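Local coordinates for periplasmic molybdate-binding protein (Azotobacter vinelandii, PDB 1ATG) that binds molybdate and tungstate in the periplasm, probably to deliver the oxyanion to an ABC transporter, at residues 81-95 with 168-182. Residues are numbered along the deposited sequence; the frame is centred on the assembly and turned at random.
With EDO (1,2-ethanediol), chain E.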
loop_
_atom_site.group_PDB
_atom_site.type_symbol
_atom_site.label_atom_id
_atom_site.label_comp_id
_atom_site.label_asym_id
_atom_site.label_seq_id
_atom_site.Cartn_x
_atom_site.Cartn_y
_atom_site.Cartn_z
ATOM N N LYS A 81 -4.518 -0.444 -6.150
ATOM C CA LYS A 81 -5.926 -0.298 -6.460
ATOM C C LYS A 81 -6.666 -0.149 -5.137
ATOM O O LYS A 81 -6.678 -1.068 -4.307
ATOM C CB LYS A 81 -6.415 -1.536 -7.208
ATOM C CG LYS A 81 -7.819 -1.451 -7.770
ATOM C CD LYS A 81 -8.030 -2.469 -8.885
ATOM C CE LYS A 81 -9.394 -2.286 -9.532
ATOM N NZ LYS A 81 -9.509 -3.056 -10.803
ATOM N N LEU A 82 -7.283 1.000 -4.963
ATOM C CA LEU A 82 -8.047 1.277 -3.752
ATOM C C LEU A 82 -9.358 0.516 -3.763
ATOM O O LEU A 82 -10.047 0.407 -4.795
ATOM C CB LEU A 82 -8.356 2.775 -3.724
ATOM C CG LEU A 82 -9.114 3.269 -2.491
ATOM C CD1 LEU A 82 -8.278 3.182 -1.222
ATOM C CD2 LEU A 82 -9.529 4.716 -2.734
ATOM N N VAL A 83 -9.760 0.011 -2.595
ATOM C CA VAL A 83 -11.018 -0.699 -2.474
ATOM C C VAL A 83 -11.776 -0.255 -1.230
ATOM O O VAL A 83 -11.155 -0.106 -0.149
ATOM C CB VAL A 83 -10.853 -2.230 -2.371
ATOM C CG1 VAL A 83 -12.183 -2.911 -2.693
ATOM C CG2 VAL A 83 -9.765 -2.799 -3.255
ATOM N N LEU A 84 -13.063 -0.012 -1.366
ATOM C CA LEU A 84 -13.936 0.146 -0.204
ATOM C C LEU A 84 -14.402 -1.273 0.148
ATOM O O LEU A 84 -14.944 -1.988 -0.725
ATOM C CB LEU A 84 -15.140 1.009 -0.549
ATOM C CG LEU A 84 -16.160 1.136 0.596
ATOM C CD1 LEU A 84 -15.581 1.903 1.772
ATOM C CD2 LEU A 84 -17.422 1.813 0.086
ATOM N N TRP A 85 -14.150 -1.706 1.364
ATOM C CA TRP A 85 -14.408 -3.084 1.744
ATOM C C TRP A 85 -15.190 -3.120 3.041
ATOM O O TRP A 85 -15.075 -2.263 3.905
ATOM C CB TRP A 85 -13.044 -3.766 1.950
ATOM C CG TRP A 85 -13.076 -5.230 2.264
ATOM C CD1 TRP A 85 -13.783 -6.205 1.604
ATOM C CD2 TRP A 85 -12.392 -5.886 3.336
ATOM N NE1 TRP A 85 -13.547 -7.424 2.195
ATOM C CE2 TRP A 85 -12.711 -7.264 3.258
ATOM C CE3 TRP A 85 -11.523 -5.467 4.342
ATOM C CZ2 TRP A 85 -12.194 -8.193 4.149
ATOM C CZ3 TRP A 85 -11.010 -6.410 5.218
ATOM C CH2 TRP A 85 -11.339 -7.763 5.112
ATOM N N SER A 86 -15.982 -4.181 3.176
ATOM C CA SER A 86 -16.582 -4.559 4.432
ATOM C C SER A 86 -16.418 -6.078 4.577
ATOM O O SER A 86 -16.556 -6.815 3.590
ATOM C CB SER A 86 -18.061 -4.206 4.541
ATOM O OG SER A 86 -18.623 -4.665 5.776
ATOM N N ALA A 87 -16.250 -6.541 5.805
ATOM C CA ALA A 87 -16.291 -7.976 6.069
ATOM C C ALA A 87 -17.726 -8.483 5.897
ATOM O O ALA A 87 -17.913 -9.698 5.738
ATOM C CB ALA A 87 -15.790 -8.297 7.472
ATOM N N LYS A 88 -18.740 -7.640 5.930
ATOM C CA LYS A 88 -20.119 -8.095 5.811
ATOM C C LYS A 88 -20.557 -8.202 4.370
ATOM O O LYS A 88 -20.606 -7.201 3.651
ATOM C CB LYS A 88 -21.060 -7.093 6.510
ATOM C CG LYS A 88 -22.518 -7.532 6.466
ATOM C CD LYS A 88 -23.445 -6.746 7.377
ATOM C CE LYS A 88 -24.857 -7.315 7.295
ATOM N NZ LYS A 88 -25.863 -6.417 7.923
ATOM N N PRO A 89 -20.965 -9.386 3.920
ATOM C CA PRO A 89 -21.496 -9.529 2.572
ATOM C C PRO A 89 -22.731 -8.656 2.421
ATOM O O PRO A 89 -23.492 -8.457 3.378
ATOM C CB PRO A 89 -21.795 -11.018 2.445
ATOM C CG PRO A 89 -20.991 -11.671 3.514
ATOM C CD PRO A 89 -20.963 -10.671 4.657
ATOM N N GLY A 90 -22.950 -8.068 1.246
ATOM C CA GLY A 90 -24.107 -7.245 0.993
ATOM C C GLY A 90 -24.087 -5.823 1.509
ATOM O O GLY A 90 -24.975 -5.057 1.102
ATOM N N LEU A 91 -23.162 -5.409 2.375
ATOM C CA LEU A 91 -23.159 -4.040 2.873
ATOM C C LEU A 91 -22.639 -3.067 1.827
ATOM O O LEU A 91 -23.255 -2.031 1.570
ATOM C CB LEU A 91 -22.357 -3.915 4.170
ATOM C CG LEU A 91 -22.267 -2.510 4.760
ATOM C CD1 LEU A 91 -23.651 -1.933 5.023
ATOM C CD2 LEU A 91 -21.416 -2.498 6.029
ATOM N N VAL A 92 -21.478 -3.349 1.238
ATOM C CA VAL A 92 -20.922 -2.485 0.207
ATOM C C VAL A 92 -21.538 -2.873 -1.134
ATOM O O VAL A 92 -21.299 -3.967 -1.641
ATOM C CB VAL A 92 -19.394 -2.568 0.163
ATOM C CG1 VAL A 92 -18.850 -1.693 -0.957
ATOM C CG2 VAL A 92 -18.815 -2.122 1.500
ATOM N N ASP A 93 -22.284 -1.950 -1.710
ATOM C CA ASP A 93 -22.869 -2.177 -3.031
ATOM C C ASP A 93 -21.830 -1.876 -4.102
ATOM O O ASP A 93 -20.839 -1.201 -3.868
ATOM C CB ASP A 93 -24.078 -1.268 -3.234
ATOM C CG ASP A 93 -23.683 0.194 -3.205
ATOM O OD1 ASP A 93 -23.295 0.661 -2.100
ATOM O OD2 ASP A 93 -23.691 0.889 -4.248
ATOM N N ASN A 94 -22.110 -2.330 -5.326
ATOM C CA ASN A 94 -21.174 -2.179 -6.429
ATOM C C ASN A 94 -21.090 -0.801 -7.040
ATOM O O ASN A 94 -20.354 -0.633 -8.025
ATOM C CB ASN A 94 -21.498 -3.231 -7.497
ATOM C CG ASN A 94 -22.861 -3.019 -8.112
ATOM O OD1 ASN A 94 -23.490 -1.974 -8.027
ATOM N ND2 ASN A 94 -23.328 -4.063 -8.796
ATOM N N GLN A 95 -21.738 0.213 -6.489
ATOM C CA GLN A 95 -21.608 1.579 -6.963
ATOM C C GLN A 95 -21.156 2.536 -5.858
ATOM O O GLN A 95 -21.087 3.744 -6.059
ATOM C CB GLN A 95 -22.908 2.114 -7.554
ATOM C CG GLN A 95 -23.309 1.467 -8.871
ATOM C CD GLN A 95 -24.759 1.776 -9.199
ATOM O OE1 GLN A 95 -25.660 1.399 -8.446
ATOM N NE2 GLN A 95 -24.976 2.477 -10.302
ATOM N N ILE A 168 -6.913 -8.091 0.343
ATOM C CA ILE A 168 -8.172 -8.825 0.403
ATOM C C ILE A 168 -8.382 -9.809 -0.725
ATOM O O ILE A 168 -9.253 -10.695 -0.609
ATOM C CB ILE A 168 -9.382 -7.868 0.493
ATOM C CG1 ILE A 168 -9.526 -6.985 -0.745
ATOM C CG2 ILE A 168 -9.306 -7.029 1.765
ATOM C CD1 ILE A 168 -10.718 -6.036 -0.681
ATOM N N ILE A 169 -7.623 -9.710 -1.804
ATOM C CA ILE A 169 -7.803 -10.623 -2.947
ATOM C C ILE A 169 -7.274 -11.987 -2.553
ATOM O O ILE A 169 -6.259 -12.135 -1.896
ATOM C CB ILE A 169 -7.166 -10.035 -4.210
ATOM C CG1 ILE A 169 -7.602 -10.824 -5.454
ATOM C CG2 ILE A 169 -5.638 -10.029 -4.124
ATOM C CD1 ILE A 169 -7.221 -10.138 -6.748
ATOM N N GLN A 170 -8.031 -13.043 -2.873
ATOM C CA GLN A 170 -7.634 -14.395 -2.484
ATOM C C GLN A 170 -6.922 -15.083 -3.634
ATOM O O GLN A 170 -6.977 -14.635 -4.782
ATOM C CB GLN A 170 -8.834 -15.198 -1.983
ATOM C CG GLN A 170 -9.598 -14.551 -0.840
ATOM C CD GLN A 170 -8.813 -14.276 0.416
ATOM O OE1 GLN A 170 -8.709 -13.127 0.877
ATOM N NE2 GLN A 170 -8.246 -15.309 1.030
ATOM N N ALA A 171 -6.277 -16.204 -3.342
ATOM C CA ALA A 171 -5.529 -16.987 -4.314
ATOM C C ALA A 171 -6.310 -17.310 -5.579
ATOM O O ALA A 171 -5.740 -17.305 -6.673
ATOM C CB ALA A 171 -5.065 -18.286 -3.659
ATOM N N ALA A 172 -7.606 -17.581 -5.462
ATOM C CA ALA A 172 -8.455 -17.865 -6.606
ATOM C C ALA A 172 -8.994 -16.604 -7.262
ATOM O O ALA A 172 -9.673 -16.672 -8.288
ATOM C CB ALA A 172 -9.609 -18.768 -6.188
ATOM N N ALA A 173 -8.733 -15.434 -6.698
ATOM C CA ALA A 173 -9.152 -14.148 -7.212
ATOM C C ALA A 173 -10.484 -13.691 -6.610
ATOM O O ALA A 173 -11.054 -12.705 -7.076
ATOM C CB ALA A 173 -9.214 -14.086 -8.727
ATOM N N LYS A 174 -10.934 -14.380 -5.571
ATOM C CA LYS A 174 -12.167 -13.977 -4.889
ATOM C C LYS A 174 -11.852 -12.952 -3.804
ATOM O O LYS A 174 -10.697 -12.835 -3.404
ATOM C CB LYS A 174 -12.866 -15.190 -4.304
ATOM C CG LYS A 174 -12.500 -15.587 -2.882
ATOM C CD LYS A 174 -13.605 -15.135 -1.932
ATOM C CE LYS A 174 -13.145 -15.048 -0.493
ATOM N NZ LYS A 174 -12.895 -16.383 0.113
ATOM N N ILE A 175 -12.859 -12.227 -3.340
ATOM C CA ILE A 175 -12.709 -11.213 -2.299
ATOM C C ILE A 175 -13.865 -11.457 -1.313
ATOM O O ILE A 175 -15.011 -11.444 -1.758
ATOM C CB ILE A 175 -12.835 -9.782 -2.833
ATOM C CG1 ILE A 175 -11.687 -9.439 -3.795
ATOM C CG2 ILE A 175 -12.862 -8.750 -1.704
ATOM C CD1 ILE A 175 -11.924 -8.156 -4.553
ATOM N N PRO A 176 -13.537 -11.725 -0.079
ATOM C CA PRO A 176 -14.567 -11.994 0.924
ATOM C C PRO A 176 -15.333 -10.726 1.274
ATOM O O PRO A 176 -14.937 -9.603 0.915
ATOM C CB PRO A 176 -13.772 -12.534 2.098
ATOM C CG PRO A 176 -12.442 -11.873 1.981
ATOM C CD PRO A 176 -12.178 -11.754 0.502
ATOM N N GLY A 177 -16.464 -10.885 1.953
ATOM C CA GLY A 177 -17.258 -9.741 2.394
ATOM C C GLY A 177 -17.953 -9.056 1.240
ATOM O O GLY A 177 -18.612 -9.698 0.420
ATOM N N SER A 178 -17.822 -7.734 1.168
ATOM C CA SER A 178 -18.382 -6.961 0.069
ATOM C C SER A 178 -17.403 -5.851 -0.306
ATOM O O SER A 178 -16.648 -5.400 0.563
ATOM C CB SER A 178 -19.780 -6.442 0.356
ATOM O OG SER A 178 -19.799 -5.669 1.545
ATOM N N HIS A 179 -17.385 -5.436 -1.568
ATOM C CA HIS A 179 -16.410 -4.421 -1.958
ATOM C C HIS A 179 -16.863 -3.586 -3.135
ATOM O O HIS A 179 -17.714 -3.973 -3.942
ATOM C CB HIS A 179 -15.056 -5.068 -2.268
ATOM C CG HIS A 179 -15.076 -5.834 -3.559
ATOM N ND1 HIS A 179 -15.601 -7.113 -3.642
ATOM C CD2 HIS A 179 -14.670 -5.490 -4.804
ATOM C CE1 HIS A 179 -15.496 -7.542 -4.888
ATOM N NE2 HIS A 179 -14.955 -6.585 -5.609
ATOM N N TRP A 180 -16.256 -2.409 -3.224
ATOM C CA TRP A 180 -16.479 -1.478 -4.320
ATOM C C TRP A 180 -15.150 -0.828 -4.673
ATOM O O TRP A 180 -14.435 -0.335 -3.798
ATOM C CB TRP A 180 -17.452 -0.371 -3.949
ATOM C CG TRP A 180 -17.588 0.757 -4.927
ATOM C CD1 TRP A 180 -18.007 0.678 -6.232
ATOM C CD2 TRP A 180 -17.292 2.140 -4.701
ATOM N NE1 TRP A 180 -18.015 1.919 -6.809
ATOM C CE2 TRP A 180 -17.588 2.842 -5.892
ATOM C CE3 TRP A 180 -16.839 2.855 -3.593
ATOM C CZ2 TRP A 180 -17.448 4.218 -5.988
ATOM C CZ3 TRP A 180 -16.697 4.229 -3.705
ATOM C CH2 TRP A 180 -16.996 4.904 -4.897
ATOM N N PHE A 181 -14.800 -0.884 -5.953
ATOM C CA PHE A 181 -13.619 -0.188 -6.445
ATOM C C PHE A 181 -14.012 1.213 -6.857
ATOM O O PHE A 181 -14.713 1.408 -7.866
ATOM C CB PHE A 181 -13.013 -0.874 -7.680
ATOM C CG PHE A 181 -12.444 -2.232 -7.423
ATOM C CD1 PHE A 181 -11.240 -2.367 -6.736
ATOM C CD2 PHE A 181 -13.078 -3.381 -7.857
ATOM C CE1 PHE A 181 -10.692 -3.615 -6.498
ATOM C CE2 PHE A 181 -12.530 -4.628 -7.621
ATOM C CZ PHE A 181 -11.339 -4.755 -6.945
ATOM N N PRO A 182 -13.589 2.256 -6.174
ATOM C CA PRO A 182 -13.856 3.596 -6.697
ATOM C C PRO A 182 -13.204 3.736 -8.071
ATOM O O PRO A 182 -12.071 3.304 -8.285
ATOM C CB PRO A 182 -13.190 4.510 -5.685
ATOM C CG PRO A 182 -13.087 3.710 -4.422
ATOM C CD PRO A 182 -12.830 2.289 -4.910
HETATM C C1 EDO E . -2.367 -13.660 -4.724
HETATM O O1 EDO E . -1.718 -14.585 -3.683
HETATM C C2 EDO E . -3.819 -13.258 -4.408
HETATM O O2 EDO E . -3.952 -13.090 -2.854
HETATM O O HOH W 1 -10.116 1.646 -7.309
HETATM O O HOH W 2 -21.605 -9.008 -1.036
HETATM O O HOH W 3 -20.372 -4.851 -4.171
#
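Ile168 lays its CG2 methyl over the six-membered ring of Trp85, 3.6 Å from the centroid and almost on the ring normal, a CH-pi contact. His150, from helix 146-154, also meets this indole, its ring nearly parallel. With CG anti to the backbone N (chi1 -176°), the indole reaches along the partner segment, and NE1 donates to Pro176 O at 2.9 Å; that oxygen lies in the ring plane, although the donor stands well above the carbonyl plane. Were Trp85 replaced by an alanine, Pro176 O would probably lose its indole donor and the Ile168 methyl the ring it rests on. The framework is an antiparallel ladder, in which hydrogen-bonded pairs Leu84-Trp180 and Ser86-Ser178 flank the non-hydrogen-bonded pair Trp85-His179, and strand 178-180 joins strand 75-86 in the mixed sheet of this periplasmic binding-protein fold. On the sheet face opposite Trp85, Ser178 OG donates to Lys88 O (2.7 Å) and accepts from Val92 N (2.9 Å), tying down the loop that follows the strand. Where that loop ends, Gln95 C lies over one face of Trp180 near the rim, 3.3 Å from NE1, and Pro182 CA near the rim of the opposite face. Just before strand 82-86, Lys81, in one of its two conformers, crosses Phe181 at about a right angle, NZ 4.4 Å above the ring centroid in a cation-pi contact.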